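Local coordinates for protein cortical-lytic enzyme (Bacillus cereus, PDB 4S3J) that acts as an N-acetylglucosaminidase on partially degraded cortex peptidoglycan, recognising muramic-δ-lactam, during spore germination, at residues L136-F141 / E151-A156; T167-V172 / Y210-I215; D328-F333 / N376-E381; A350-Y355 / P368-F373. All coordinates share one frame; numbering follows the deposited sequence.

Contact 1 (L136-F141 / E151-A156)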
loop_
_atom_site.group_PDB
_atom_site.type_symbol
_atom_site.label_atom_id
_atom_site.label_comp_id
_atom_site.label_asym_id
_atom_site.label_seq_id
_atom_site.Cartn_x
_atom_site.Cartn_y
_atom_site.Cartn_z
ATOM N N LEU A 136 -3.107 9.250 -8.327
ATOM C CA LEU A 136 -2.624 8.181 -9.205
ATOM C C LEU A 136 -1.213 8.531 -9.651
ATOM O O LEU A 136 -0.983 9.623 -10.193
ATOM C CB LEU A 136 -3.541 8.001 -10.408
ATOM C CG LEU A 136 -3.114 6.954 -11.440
ATOM C CD1 LEU A 136 -3.087 5.528 -10.829
ATOM C CD2 LEU A 136 -4.023 7.002 -12.651
ATOM N N ALA A 137 -0.280 7.613 -9.426
ATOM C CA ALA A 137 1.144 7.851 -9.677
ATOM C C ALA A 137 1.695 6.989 -10.793
ATOM O O ALA A 137 2.033 5.820 -10.569
ATOM C CB ALA A 137 1.953 7.608 -8.413
ATOM N N TYR A 138 1.822 7.564 -11.988
ATOM C CA TYR A 138 2.351 6.841 -13.128
ATOM C C TYR A 138 3.877 6.866 -13.094
ATOM O O TYR A 138 4.523 7.901 -13.280
ATOM C CB TYR A 138 1.775 7.417 -14.424
ATOM C CG TYR A 138 2.114 6.642 -15.691
ATOM C CD1 TYR A 138 2.676 5.381 -15.642
ATOM C CD2 TYR A 138 1.893 7.201 -16.942
ATOM C CE1 TYR A 138 2.996 4.698 -16.800
ATOM C CE2 TYR A 138 2.191 6.509 -18.098
ATOM C CZ TYR A 138 2.751 5.277 -18.025
ATOM O OH TYR A 138 3.069 4.587 -19.187
ATOM N N PHE A 139 4.447 5.694 -12.842
ATOM C CA PHE A 139 5.879 5.530 -12.644
ATOM C C PHE A 139 6.542 5.173 -13.972
ATOM O O PHE A 139 6.249 4.083 -14.497
ATOM C CB PHE A 139 6.131 4.413 -11.620
ATOM C CG PHE A 139 7.554 4.347 -11.122
ATOM C CD1 PHE A 139 8.529 3.705 -11.853
ATOM C CD2 PHE A 139 7.894 4.880 -9.885
ATOM C CE1 PHE A 139 9.843 3.635 -11.382
ATOM C CE2 PHE A 139 9.190 4.799 -9.423
ATOM C CZ PHE A 139 10.153 4.178 -10.163
ATOM N N SER A 140 7.411 6.009 -14.565
ATOM C CA SER A 140 7.809 7.352 -14.106
ATOM C C SER A 140 8.313 8.180 -15.295
ATOM O O SER A 140 8.501 7.660 -16.383
ATOM C CB SER A 140 8.931 7.272 -13.061
ATOM O OG SER A 140 10.156 6.926 -13.687
ATOM N N PHE A 141 8.501 9.469 -15.065
ATOM C CA PHE A 141 9.285 10.344 -15.944
ATOM C C PHE A 141 10.727 10.286 -15.472
ATOM O O PHE A 141 10.991 10.555 -14.300
ATOM C CB PHE A 141 8.799 11.783 -15.868
ATOM C CG PHE A 141 7.466 12.035 -16.513
ATOM C CD1 PHE A 141 6.298 11.523 -15.948
ATOM C CD2 PHE A 141 7.366 12.816 -17.654
ATOM C CE1 PHE A 141 5.077 11.773 -16.525
ATOM C CE2 PHE A 141 6.126 13.067 -18.234
ATOM C CZ PHE A 141 4.986 12.546 -17.664
ATOM N N GLU A 151 9.332 10.983 -21.128
ATOM C CA GLU A 151 7.930 10.714 -20.819
ATOM C C GLU A 151 7.617 9.238 -21.028
ATOM O O GLU A 151 8.002 8.661 -22.053
ATOM C CB GLU A 151 6.998 11.540 -21.697
ATOM C CG GLU A 151 7.111 13.034 -21.529
ATOM C CD GLU A 151 5.890 13.772 -22.055
ATOM O OE1 GLU A 151 4.888 13.111 -22.409
ATOM O OE2 GLU A 151 5.935 15.018 -22.103
ATOM N N PRO A 152 6.882 8.624 -20.088
ATOM C CA PRO A 152 6.408 7.248 -20.296
ATOM C C PRO A 152 5.251 7.175 -21.291
ATOM O O PRO A 152 4.598 8.180 -21.543
ATOM C CB PRO A 152 5.956 6.819 -18.906
ATOM C CG PRO A 152 5.586 8.076 -18.225
ATOM C CD PRO A 152 6.522 9.131 -18.752
ATOM N N THR A 153 4.988 5.986 -21.834
ATOM C CA THR A 153 4.020 5.871 -22.914
ATOM C C THR A 153 2.602 6.174 -22.432
ATOM O O THR A 153 2.270 5.913 -21.278
ATOM C CB THR A 153 4.067 4.452 -23.550
ATOM O OG1 THR A 153 3.207 4.407 -24.691
ATOM C CG2 THR A 153 3.652 3.374 -22.552
ATOM N N GLU A 154 1.788 6.750 -23.316
ATOM C CA GLU A 154 0.359 6.961 -23.067
ATOM C C GLU A 154 0.090 7.777 -21.800
ATOM O O GLU A 154 -0.882 7.526 -21.076
ATOM C CB GLU A 154 -0.347 5.599 -22.989
ATOM C CG GLU A 154 -0.136 4.732 -24.233
ATOM C CD GLU A 154 -0.675 3.315 -24.067
ATOM O OE1 GLU A 154 -1.863 3.152 -23.724
ATOM O OE2 GLU A 154 0.110 2.362 -24.259
ATOM N N THR A 155 0.939 8.771 -21.541
ATOM C CA THR A 155 0.778 9.600 -20.347
ATOM C C THR A 155 -0.555 10.328 -20.352
ATOM O O THR A 155 -1.221 10.391 -19.331
ATOM C CB THR A 155 1.931 10.627 -20.202
ATOM O OG1 THR A 155 3.136 9.927 -19.878
ATOM C CG2 THR A 155 1.676 11.584 -19.082
ATOM N N ALA A 156 -0.956 10.885 -21.492
ATOM C CA ALA A 156 -2.212 11.633 -21.551
ATOM C C ALA A 156 -3.403 10.738 -21.207
ATOM O O ALA A 156 -4.333 11.171 -20.526
ATOM C CB ALA A 156 -2.397 12.262 -22.924
#
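On strand 135-143 of the TIM barrel, Tyr138 and Phe141 hold the ring of Pro152, in the turn that leads into helix 155-164, by two CH-pi contacts. Pro152 CG lies over one face of Tyr138, 4.0 Å from the ring centroid and shifted toward the rim. Pro152 CD stands over the centre of Phe141, 3.6 Å from that centroid and only 7° off the ring normal. Proline suits the place because its compact ring presents C-H groups to one face of each aromatic ring.

Tyr138 has CG anti to the backbone N (chi1 -173°), which carries its ring out to the turn. There its OH donates to Thr153 O at 2.6 Å, in the carbonyl plane and on a lone pair. The turn, type II from Pro152 to Thr155, has Glu154 at the N-cap of the helix. It leads into helix 155-164, the return leg of a beta-alpha unit of the family 18 barrel, and Thr155 OG1 braces it by donating to Pro152 O at 2.8 Å. At the edge of the Phe141 ring, CZ meets the methyl CG2 of Thr155 at 3.7 Å. The Phe141 ring also has Glu151 alongside, with Glu151 CG 3.4 Å from Phe141 CE2, while the Glu151 carboxylate bonds to Tyr210.

Contact 2 (T167-V172 / Y210-I215)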
loop_
_atom_site.group_PDB
_atom_site.type_symbol
_atom_site.label_atom_id
_atom_site.label_comp_id
_atom_site.label_asym_id
_atom_site.label_seq_id
_atom_site.Cartn_x
_atom_site.Cartn_y
_atom_site.Cartn_z
ATOM N N THR A 167 -9.401 12.147 -9.327
ATOM C CA THR A 167 -8.103 11.756 -8.803
ATOM C C THR A 167 -7.053 12.710 -9.353
ATOM O O THR A 167 -7.117 13.090 -10.515
ATOM C CB THR A 167 -7.769 10.295 -9.191
ATOM O OG1 THR A 167 -8.818 9.440 -8.734
ATOM C CG2 THR A 167 -6.444 9.833 -8.603
ATOM N N ILE A 168 -6.106 13.104 -8.508
ATOM C CA ILE A 168 -4.975 13.938 -8.934
ATOM C C ILE A 168 -3.896 13.062 -9.534
ATOM O O ILE A 168 -3.340 12.243 -8.820
ATOM C CB ILE A 168 -4.320 14.707 -7.764
ATOM C CG1 ILE A 168 -5.337 15.529 -6.973
ATOM C CG2 ILE A 168 -3.117 15.527 -8.268
ATOM C CD1 ILE A 168 -5.977 16.600 -7.731
ATOM N N PRO A 169 -3.559 13.239 -10.833
ATOM C CA PRO A 169 -2.390 12.480 -11.301
ATOM C C PRO A 169 -1.093 13.124 -10.823
ATOM O O PRO A 169 -0.971 14.338 -10.893
ATOM C CB PRO A 169 -2.531 12.517 -12.823
ATOM C CG PRO A 169 -3.284 13.766 -13.102
ATOM C CD PRO A 169 -4.199 13.998 -11.924
ATOM N N MET A 170 -0.177 12.330 -10.280
ATOM C CA MET A 170 1.146 12.828 -9.866
ATOM C C MET A 170 2.125 12.814 -11.025
ATOM O O MET A 170 2.082 11.926 -11.890
ATOM C CB MET A 170 1.682 11.981 -8.707
ATOM C CG MET A 170 0.899 12.131 -7.404
ATOM S SD MET A 170 1.073 10.741 -6.247
ATOM C CE MET A 170 2.831 10.704 -5.968
ATOM N N LEU A 171 2.979 13.829 -11.067
ATOM C CA LEU A 171 4.119 13.844 -11.970
ATOM C C LEU A 171 5.265 13.178 -11.231
ATOM O O LEU A 171 5.924 13.803 -10.390
ATOM C CB LEU A 171 4.462 15.281 -12.386
ATOM C CG LEU A 171 5.749 15.477 -13.198
ATOM C CD1 LEU A 171 5.850 14.527 -14.366
ATOM C CD2 LEU A 171 5.852 16.901 -13.711
ATOM N N VAL A 172 5.476 11.894 -11.510
ATOM C CA VAL A 172 6.489 11.136 -10.818
ATOM C C VAL A 172 7.813 11.207 -11.563
ATOM O O VAL A 172 7.926 10.735 -12.680
ATOM C CB VAL A 172 6.082 9.644 -10.669
ATOM C CG1 VAL A 172 7.149 8.865 -9.932
ATOM C CG2 VAL A 172 4.727 9.503 -9.958
ATOM N N TYR A 210 -0.425 18.137 -18.324
ATOM C CA TYR A 210 -1.191 16.914 -18.058
ATOM C C TYR A 210 -2.102 17.016 -16.841
ATOM O O TYR A 210 -2.749 16.027 -16.467
ATOM C CB TYR A 210 -0.242 15.724 -17.875
ATOM C CG TYR A 210 0.480 15.332 -19.144
ATOM C CD1 TYR A 210 -0.223 14.897 -20.263
ATOM C CD2 TYR A 210 1.863 15.392 -19.225
ATOM C CE1 TYR A 210 0.432 14.539 -21.424
ATOM C CE2 TYR A 210 2.527 15.038 -20.380
ATOM C CZ TYR A 210 1.811 14.612 -21.476
ATOM O OH TYR A 210 2.490 14.258 -22.622
ATOM N N GLY A 211 -2.169 18.190 -16.225
ATOM C CA GLY A 211 -3.031 18.391 -15.068
ATOM C C GLY A 211 -2.503 17.687 -13.838
ATOM O O GLY A 211 -3.256 17.314 -12.928
ATOM N N MET A 212 -1.188 17.522 -13.801
ATOM C CA MET A 212 -0.546 16.841 -12.692
ATOM C C MET A 212 -0.253 17.824 -11.565
ATOM O O MET A 212 0.792 18.472 -11.550
ATOM C CB MET A 212 0.719 16.141 -13.168
ATOM C CG MET A 212 0.440 14.889 -13.981
ATOM S SD MET A 212 1.911 14.413 -14.923
ATOM C CE MET A 212 1.392 12.851 -15.608
ATOM N N ARG A 213 -1.190 17.953 -10.631
ATOM C CA ARG A 213 -1.092 19.007 -9.629
ATOM C C ARG A 213 -0.194 18.664 -8.439
ATOM O O ARG A 213 0.038 19.510 -7.586
ATOM C CB ARG A 213 -2.498 19.406 -9.145
ATOM C CG ARG A 213 -3.323 20.105 -10.222
ATOM C CD ARG A 213 -4.685 20.552 -9.710
ATOM N NE ARG A 213 -5.673 19.480 -9.687
ATOM C CZ ARG A 213 -6.822 19.543 -9.022
ATOM N NH1 ARG A 213 -7.133 20.613 -8.307
ATOM N NH2 ARG A 213 -7.666 18.529 -9.061
ATOM N N ASP A 214 0.317 17.438 -8.368
ATOM C CA ASP A 214 1.365 17.111 -7.401
ATOM C C ASP A 214 2.613 16.666 -8.143
ATOM O O ASP A 214 2.547 15.782 -8.994
ATOM C CB ASP A 214 0.929 15.998 -6.441
ATOM C CG ASP A 214 2.025 15.641 -5.427
ATOM O OD1 ASP A 214 2.237 16.413 -4.464
ATOM O OD2 ASP A 214 2.683 14.592 -5.581
ATOM N N ILE A 215 3.738 17.291 -7.816
ATOM C CA ILE A 215 5.039 16.939 -8.360
ATOM C C ILE A 215 5.770 16.082 -7.348
ATOM O O ILE A 215 5.983 16.501 -6.203
ATOM C CB ILE A 215 5.885 18.196 -8.691
ATOM C CG1 ILE A 215 5.267 19.010 -9.836
ATOM C CG2 ILE A 215 7.274 17.789 -9.192
ATOM C CD1 ILE A 215 3.993 19.682 -9.565
HETATM O O HOH W 1 -7.790 15.978 -11.087
#
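Leu171 and Asp214 make the backbone hydrogen bond of this contact: Leu171 N donates to Asp214 O at 2.9 Å with an N-H...O angle of 167°. Weaker C-H...O contacts flank it. Asp214 O also meets Met170 CA at 3.4 Å, and Pro169 O takes Met212 CA at 3.1 Å. That carbonyl is buried and has no conventional partner, so the CA-H is probably a partial substitute.

Apolar contacts centre on Met212, whose unbranched chain, extended beyond CG, can run along both neighbours. Its CG lies 4.0 Å from Pro169 CB; the Met212 side chain crosses that of Leu171 at about a right angle, its SD 3.7 Å from Leu171 CB. On the other face the methylene CG of Met170 packs 3.5 Å from Asp214 OD2, both side chains pointing the same way.

Among polar groups, the Asp214 carboxylate is held by Ser248 and Thr246. One water joins Thr167 O to the edge of the Arg213 guanidinium through NH2.

Leu171 and Ile215 face helix 193-210, whereas Met170 and Asp214 lie on the other face of the strands, toward the barrel interior. Neighbouring parallel strands joined through helices in this way form the beta-alpha-beta unit of a TIM barrel.

Contact 3 (D328-F333 / N376-E381)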
loop_
_atom_site.group_PDB
_atom_site.type_symbol
_atom_site.label_atom_id
_atom_site.label_comp_id
_atom_site.label_asym_id
_atom_site.label_seq_id
_atom_site.Cartn_x
_atom_site.Cartn_y
_atom_site.Cartn_z
ATOM N N ASP A 328 6.719 -15.783 -3.561
ATOM C CA ASP A 328 6.812 -17.233 -3.511
ATOM C C ASP A 328 8.300 -17.559 -3.643
ATOM O O ASP A 328 8.897 -17.290 -4.688
ATOM C CB ASP A 328 5.973 -17.848 -4.638
ATOM C CG ASP A 328 6.048 -19.368 -4.687
ATOM O OD1 ASP A 328 7.060 -19.953 -4.241
ATOM O OD2 ASP A 328 5.094 -19.972 -5.212
ATOM N N TRP A 329 8.907 -18.033 -2.564
ATOM C CA TRP A 329 10.310 -18.437 -2.512
ATOM C C TRP A 329 10.469 -19.949 -2.619
ATOM O O TRP A 329 9.763 -20.681 -1.944
ATOM C CB TRP A 329 10.938 -18.014 -1.189
ATOM C CG TRP A 329 11.190 -16.563 -0.938
ATOM C CD1 TRP A 329 12.347 -15.890 -1.204
ATOM C CD2 TRP A 329 10.314 -15.618 -0.293
ATOM N NE1 TRP A 329 12.235 -14.583 -0.797
ATOM C CE2 TRP A 329 11.006 -14.388 -0.226
ATOM C CE3 TRP A 329 9.016 -15.689 0.231
ATOM C CZ2 TRP A 329 10.449 -13.239 0.331
ATOM C CZ3 TRP A 329 8.462 -14.533 0.795
ATOM C CH2 TRP A 329 9.188 -13.335 0.849
ATOM N N LYS A 330 11.421 -20.415 -3.415
ATOM C CA LYS A 330 11.824 -21.819 -3.383
ATOM C C LYS A 330 12.852 -22.023 -2.287
ATOM O O LYS A 330 13.706 -21.162 -2.060
ATOM C CB LYS A 330 12.389 -22.258 -4.737
ATOM C CG LYS A 330 11.338 -22.330 -5.824
ATOM C CD LYS A 330 11.978 -22.696 -7.139
ATOM C CE LYS A 330 10.984 -22.688 -8.256
ATOM N NZ LYS A 330 11.672 -22.968 -9.548
ATOM N N LEU A 331 12.761 -23.164 -1.597
ATOM C CA LEU A 331 13.633 -23.500 -0.465
ATOM C C LEU A 331 14.563 -24.640 -0.853
ATOM O O LEU A 331 14.221 -25.450 -1.707
ATOM C CB LEU A 331 12.792 -23.891 0.766
ATOM C CG LEU A 331 11.862 -22.818 1.338
ATOM C CD1 LEU A 331 11.030 -23.363 2.508
ATOM C CD2 LEU A 331 12.628 -21.614 1.793
ATOM N N PRO A 332 15.750 -24.710 -0.224
ATOM C CA PRO A 332 16.245 -23.783 0.795
ATOM C C PRO A 332 16.747 -22.482 0.183
ATOM O O PRO A 332 17.187 -22.482 -0.978
ATOM C CB PRO A 332 17.389 -24.565 1.442
ATOM C CG PRO A 332 17.931 -25.407 0.316
ATOM C CD PRO A 332 16.708 -25.807 -0.484
ATOM N N PHE A 333 16.704 -21.396 0.950
ATOM C CA PHE A 333 17.259 -20.143 0.475
ATOM C C PHE A 333 18.773 -20.248 0.450
ATOM O O PHE A 333 19.399 -20.694 1.412
ATOM C CB PHE A 333 16.849 -18.969 1.344
ATOM C CG PHE A 333 17.548 -17.699 0.970
ATOM C CD1 PHE A 333 17.178 -17.013 -0.175
ATOM C CD2 PHE A 333 18.598 -17.211 1.726
ATOM C CE1 PHE A 333 17.822 -15.853 -0.544
ATOM C CE2 PHE A 333 19.245 -16.051 1.357
ATOM C CZ PHE A 333 18.861 -15.375 0.225
ATOM N N ASN A 376 7.525 -31.143 -8.771
ATOM C CA ASN A 376 8.892 -31.651 -8.834
ATOM C C ASN A 376 9.454 -31.937 -7.450
ATOM O O ASN A 376 10.630 -32.273 -7.321
ATOM C CB ASN A 376 9.829 -30.680 -9.561
ATOM C CG ASN A 376 9.477 -30.510 -11.026
ATOM O OD1 ASN A 376 8.838 -31.369 -11.624
ATOM N ND2 ASN A 376 9.974 -29.442 -11.627
ATOM N N GLY A 377 8.630 -31.779 -6.409
ATOM C CA GLY A 377 9.083 -32.040 -5.056
ATOM C C GLY A 377 9.893 -30.941 -4.423
ATOM O O GLY A 377 10.601 -31.177 -3.460
ATOM N N VAL A 378 9.855 -29.755 -5.011
ATOM C CA VAL A 378 10.586 -28.624 -4.455
ATOM C C VAL A 378 9.680 -27.908 -3.455
ATOM O O VAL A 378 8.502 -27.668 -3.758
ATOM C CB VAL A 378 11.060 -27.661 -5.573
ATOM C CG1 VAL A 378 11.731 -26.432 -4.992
ATOM C CG2 VAL A 378 12.015 -28.390 -6.531
ATOM N N GLN A 379 10.203 -27.590 -2.268
ATOM C CA GLN A 379 9.422 -26.843 -1.274
ATOM C C GLN A 379 9.400 -25.348 -1.589
ATOM O O GLN A 379 10.429 -24.783 -1.997
ATOM C CB GLN A 379 9.977 -27.056 0.133
ATOM C CG GLN A 379 9.046 -26.453 1.178
ATOM C CD GLN A 379 9.483 -26.586 2.628
ATOM O OE1 GLN A 379 8.841 -26.010 3.510
ATOM N NE2 GLN A 379 10.543 -27.345 2.893
ATOM N N HIS A 380 8.232 -24.729 -1.427
ATOM C CA HIS A 380 8.053 -23.280 -1.548
ATOM C C HIS A 380 7.528 -22.699 -0.232
ATOM O O HIS A 380 6.802 -23.377 0.511
ATOM C CB HIS A 380 7.051 -22.936 -2.643
ATOM C CG HIS A 380 7.460 -23.328 -4.033
ATOM N ND1 HIS A 380 7.597 -22.410 -5.054
ATOM C CD2 HIS A 380 7.677 -24.544 -4.592
ATOM C CE1 HIS A 380 7.908 -23.028 -6.170
ATOM N NE2 HIS A 380 7.966 -24.334 -5.923
ATOM N N GLU A 381 7.858 -21.437 0.021
ATOM C CA GLU A 381 7.273 -20.670 1.124
ATOM C C GLU A 381 6.733 -19.366 0.569
ATOM O O GLU A 381 7.435 -18.669 -0.169
ATOM C CB GLU A 381 8.305 -20.402 2.222
ATOM C CG GLU A 381 7.744 -19.742 3.446
ATOM C CD GLU A 381 8.656 -19.843 4.627
ATOM O OE1 GLU A 381 9.208 -20.938 4.880
ATOM O OE2 GLU A 381 8.825 -18.827 5.315
HETATM O O HOH W 2 13.032 -27.878 -1.489
#
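His380 meets Asp328 and Lys330 of the antiparallel partner strand with almost every atom of its side chain. Its CB begins 3.4 Å from Asp328 OD1. With chi1 at -64°, CG lies beside the backbone N, and the ring turns its ND1 to that same oxygen. His380 ND1 donates to Asp328 OD1 at 2.6 Å, on the syn side of the carboxylate and nearly in the ring plane, although the two planes stand 76° apart. Farther round, His380 CE1 packs 3.5 Å from Lys330 CG, part of an extended aliphatic chain, which lies over one ring face, offset toward the rim. At the tip NE2 bonds to Asp374. With a carboxylate at each nitrogen, the imidazole is probably biased toward the protonated form, a bridging role that histidine suits well.

The backbones fix this pairing. Trp329 and Glu381 form a hydrogen-bonded pair, Trp329 N to Glu381 O at 2.9 Å and Glu381 N to Trp329 O at 2.8 Å. Leu331 CD1 rests 3.6 Å from Gln379 CD, whose OE1 is hydrogen-bonded to Asn371.

Strand 379-383 runs between 318-330 and 367-373, whose Tyr372 ring stacks on His380, consistent with the small alpha+beta insertion of many family 18 chitinases.

Contact 4 (A350-Y355 / P368-F373)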
loop_
_atom_site.group_PDB
_atom_site.type_symbol
_atom_site.label_atom_id
_atom_site.label_comp_id
_atom_site.label_asym_id
_atom_site.label_seq_id
_atom_site.Cartn_x
_atom_site.Cartn_y
_atom_site.Cartn_z
ATOM N N ALA A 350 -4.517 -18.867 -4.741
ATOM C CA ALA A 350 -4.625 -19.889 -5.780
ATOM C C ALA A 350 -3.527 -20.952 -5.666
ATOM O O ALA A 350 -3.759 -22.128 -5.987
ATOM C CB ALA A 350 -4.603 -19.231 -7.155
ATOM N N LEU A 351 -2.329 -20.562 -5.217
ATOM C CA LEU A 351 -1.266 -21.530 -4.971
ATOM C C LEU A 351 -1.616 -22.482 -3.824
ATOM O O LEU A 351 -1.392 -23.692 -3.902
ATOM C CB LEU A 351 0.046 -20.804 -4.669
ATOM C CG LEU A 351 0.691 -20.118 -5.871
ATOM C CD1 LEU A 351 1.739 -19.166 -5.362
ATOM C CD2 LEU A 351 1.321 -21.114 -6.862
ATOM N N ALA A 352 -2.150 -21.942 -2.737
ATOM C CA ALA A 352 -2.532 -22.789 -1.596
ATOM C C ALA A 352 -3.638 -23.738 -2.028
ATOM O O ALA A 352 -3.652 -24.908 -1.641
ATOM C CB ALA A 352 -2.963 -21.934 -0.409
ATOM N N ARG A 353 -4.575 -23.261 -2.849
ATOM C CA ARG A 353 -5.633 -24.130 -3.374
ATOM C C ARG A 353 -5.054 -25.267 -4.241
ATOM O O ARG A 353 -5.382 -26.456 -4.087
ATOM C CB ARG A 353 -6.618 -23.293 -4.187
ATOM C CG ARG A 353 -7.780 -24.082 -4.787
ATOM C CD ARG A 353 -8.728 -23.154 -5.573
ATOM N NE ARG A 353 -9.371 -22.180 -4.697
ATOM C CZ ARG A 353 -9.136 -20.881 -4.622
ATOM N NH1 ARG A 353 -9.801 -20.169 -3.713
ATOM N NH2 ARG A 353 -8.292 -20.285 -5.440
ATOM N N LYS A 354 -4.181 -24.899 -5.164
ATOM C CA LYS A 354 -3.639 -25.865 -6.120
ATOM C C LYS A 354 -2.860 -26.974 -5.429
ATOM O O LYS A 354 -2.953 -28.151 -5.804
ATOM C CB LYS A 354 -2.734 -25.160 -7.131
ATOM C CG LYS A 354 -2.047 -26.067 -8.127
ATOM C CD LYS A 354 -1.340 -25.245 -9.154
ATOM C CE LYS A 354 -0.541 -26.143 -10.104
ATOM N NZ LYS A 354 0.320 -25.351 -11.013
ATOM N N TYR A 355 -2.061 -26.584 -4.438
ATOM C CA TYR A 355 -1.156 -27.514 -3.767
ATOM C C TYR A 355 -1.703 -28.044 -2.424
ATOM O O TYR A 355 -0.978 -28.673 -1.635
ATOM C CB TYR A 355 0.215 -26.856 -3.625
ATOM C CG TYR A 355 0.846 -26.647 -4.990
ATOM C CD1 TYR A 355 1.332 -27.728 -5.723
ATOM C CD2 TYR A 355 0.962 -25.379 -5.559
ATOM C CE1 TYR A 355 1.899 -27.553 -6.969
ATOM C CE2 TYR A 355 1.523 -25.200 -6.802
ATOM C CZ TYR A 355 1.992 -26.292 -7.506
ATOM O OH TYR A 355 2.557 -26.098 -8.745
ATOM N N PRO A 368 -0.252 -13.300 6.459
ATOM C CA PRO A 368 -0.548 -14.684 6.077
ATOM C C PRO A 368 0.621 -15.329 5.354
ATOM O O PRO A 368 1.407 -14.645 4.692
ATOM C CB PRO A 368 -1.742 -14.534 5.147
ATOM C CG PRO A 368 -1.483 -13.202 4.467
ATOM C CD PRO A 368 -0.890 -12.330 5.540
ATOM N N HIS A 369 0.706 -16.648 5.445
ATOM C CA HIS A 369 1.797 -17.407 4.847
ATOM C C HIS A 369 1.467 -18.881 4.771
ATOM O O HIS A 369 0.576 -19.363 5.445
ATOM C CB HIS A 369 3.076 -17.209 5.651
ATOM C CG HIS A 369 2.989 -17.695 7.060
ATOM N ND1 HIS A 369 3.613 -18.853 7.486
ATOM C CD2 HIS A 369 2.334 -17.199 8.139
ATOM C CE1 HIS A 369 3.355 -19.038 8.769
ATOM N NE2 HIS A 369 2.593 -18.048 9.192
ATOM N N PHE A 370 2.213 -19.604 3.942
ATOM C CA PHE A 370 2.074 -21.053 3.852
ATOM C C PHE A 370 3.271 -21.656 3.140
ATOM O O PHE A 370 4.073 -20.937 2.520
ATOM C CB PHE A 370 0.775 -21.477 3.141
ATOM C CG PHE A 370 0.615 -20.926 1.757
ATOM C CD1 PHE A 370 0.015 -19.683 1.553
ATOM C CD2 PHE A 370 1.058 -21.639 0.645
ATOM C CE1 PHE A 370 -0.124 -19.162 0.291
ATOM C CE2 PHE A 370 0.911 -21.125 -0.615
ATOM C CZ PHE A 370 0.329 -19.888 -0.801
ATOM N N ASN A 371 3.407 -22.974 3.262
ATOM C CA ASN A 371 4.447 -23.736 2.563
ATOM C C ASN A 371 3.793 -24.868 1.775
ATOM O O ASN A 371 2.762 -25.431 2.201
ATOM C CB ASN A 371 5.471 -24.326 3.529
ATOM C CG ASN A 371 6.278 -23.275 4.266
ATOM O OD1 ASN A 371 5.727 -22.472 5.034
ATOM N ND2 ASN A 371 7.597 -23.334 4.110
ATOM N N TYR A 372 4.392 -25.231 0.645
ATOM C CA TYR A 372 3.868 -26.317 -0.175
ATOM C C TYR A 372 4.991 -27.009 -0.937
ATOM O O TYR A 372 6.096 -26.472 -1.021
ATOM C CB TYR A 372 2.808 -25.790 -1.147
ATOM C CG TYR A 372 3.283 -24.907 -2.289
ATOM C CD1 TYR A 372 3.670 -25.456 -3.508
ATOM C CD2 TYR A 372 3.313 -23.517 -2.164
ATOM C CE1 TYR A 372 4.087 -24.644 -4.579
ATOM C CE2 TYR A 372 3.726 -22.694 -3.233
ATOM C CZ TYR A 372 4.109 -23.270 -4.440
ATOM O OH TYR A 372 4.527 -22.477 -5.512
ATOM N N PHE A 373 4.709 -28.201 -1.471
ATOM C CA PHE A 373 5.612 -28.869 -2.417
ATOM C C PHE A 373 5.026 -28.833 -3.816
ATOM O O PHE A 373 3.841 -29.139 -3.996
ATOM C CB PHE A 373 5.875 -30.328 -2.029
ATOM C CG PHE A 373 6.762 -30.489 -0.854
ATOM C CD1 PHE A 373 8.125 -30.366 -0.990
ATOM C CD2 PHE A 373 6.240 -30.792 0.392
ATOM C CE1 PHE A 373 8.961 -30.494 0.104
ATOM C CE2 PHE A 373 7.071 -30.915 1.485
ATOM C CZ PHE A 373 8.424 -30.785 1.343
HETATM O O HOH W 3 1.967 -29.360 -1.249
#
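Tyr355 and Tyr372 lie nearly parallel in an offset stack, their planes 11° apart and their ring centroids 4.4 Å from each other. The closest atoms are Tyr355 CD2 and Tyr372 CE1, at 3.4 Å. On the opposite face of the Tyr355 ring, Lys354 CG sits over the centre, so the ring is sandwiched between an aromatic and an aliphatic chain.

Phe370 meets the helix otherwise: Ala352 CB stands over the middle of its ring, 3.9 Å from the centroid, while Leu351 CB approaches the ring edge at CZ, 4.0 Å away. Alanine's single methyl lets the ring come close to the helix backbone. Both Phe370 and Tyr372 hold CG between the backbone N and the carbonyl carbon (chi1 57° for Phe370), which turns their rings onto the helix. Leu351 CD2 then reaches the phenol end of Tyr372, 3.7 Å from its OH. Tyrosine is apt at both stacked positions, since the rings pack while the hydroxyls find carboxylates, Tyr372 on Asp328 and Tyr355 on Glu375.

Helix 345-354 therefore covers one side of strand 367-373, which is flanked by strands 360-362 and 379-383, an arrangement consistent with the alpha+beta insertion between barrel strands 318-330 and 404-408; Arg353 of the helix also bonds to Thr39 in the first LysM range.

From the N terminus, the two LysM ranges come first; none of the eight segments lies in them, though Arg353 of contact 4 reaches back to the first. Contact 1 closes a short loop on strand 135-143, ahead of helix 155-164. Contact 2 follows in series, closing a largely helical excursion between strands 168-177 and 214-218; Phe141 N bonds to Val172 O, joining the two in the barrel wall, and strand 214-218 leads to the probable proton donor Glu220. Far along the chain, contact 3 closes the long excursion from strand 318-330 to 379-383, and contact 4 lies wholly within it. Through neighbouring strands 367-373 and 379-383 (His380 N to Tyr372 O), they fasten helix 345-354 to the end of strand 318-330. No loops cross.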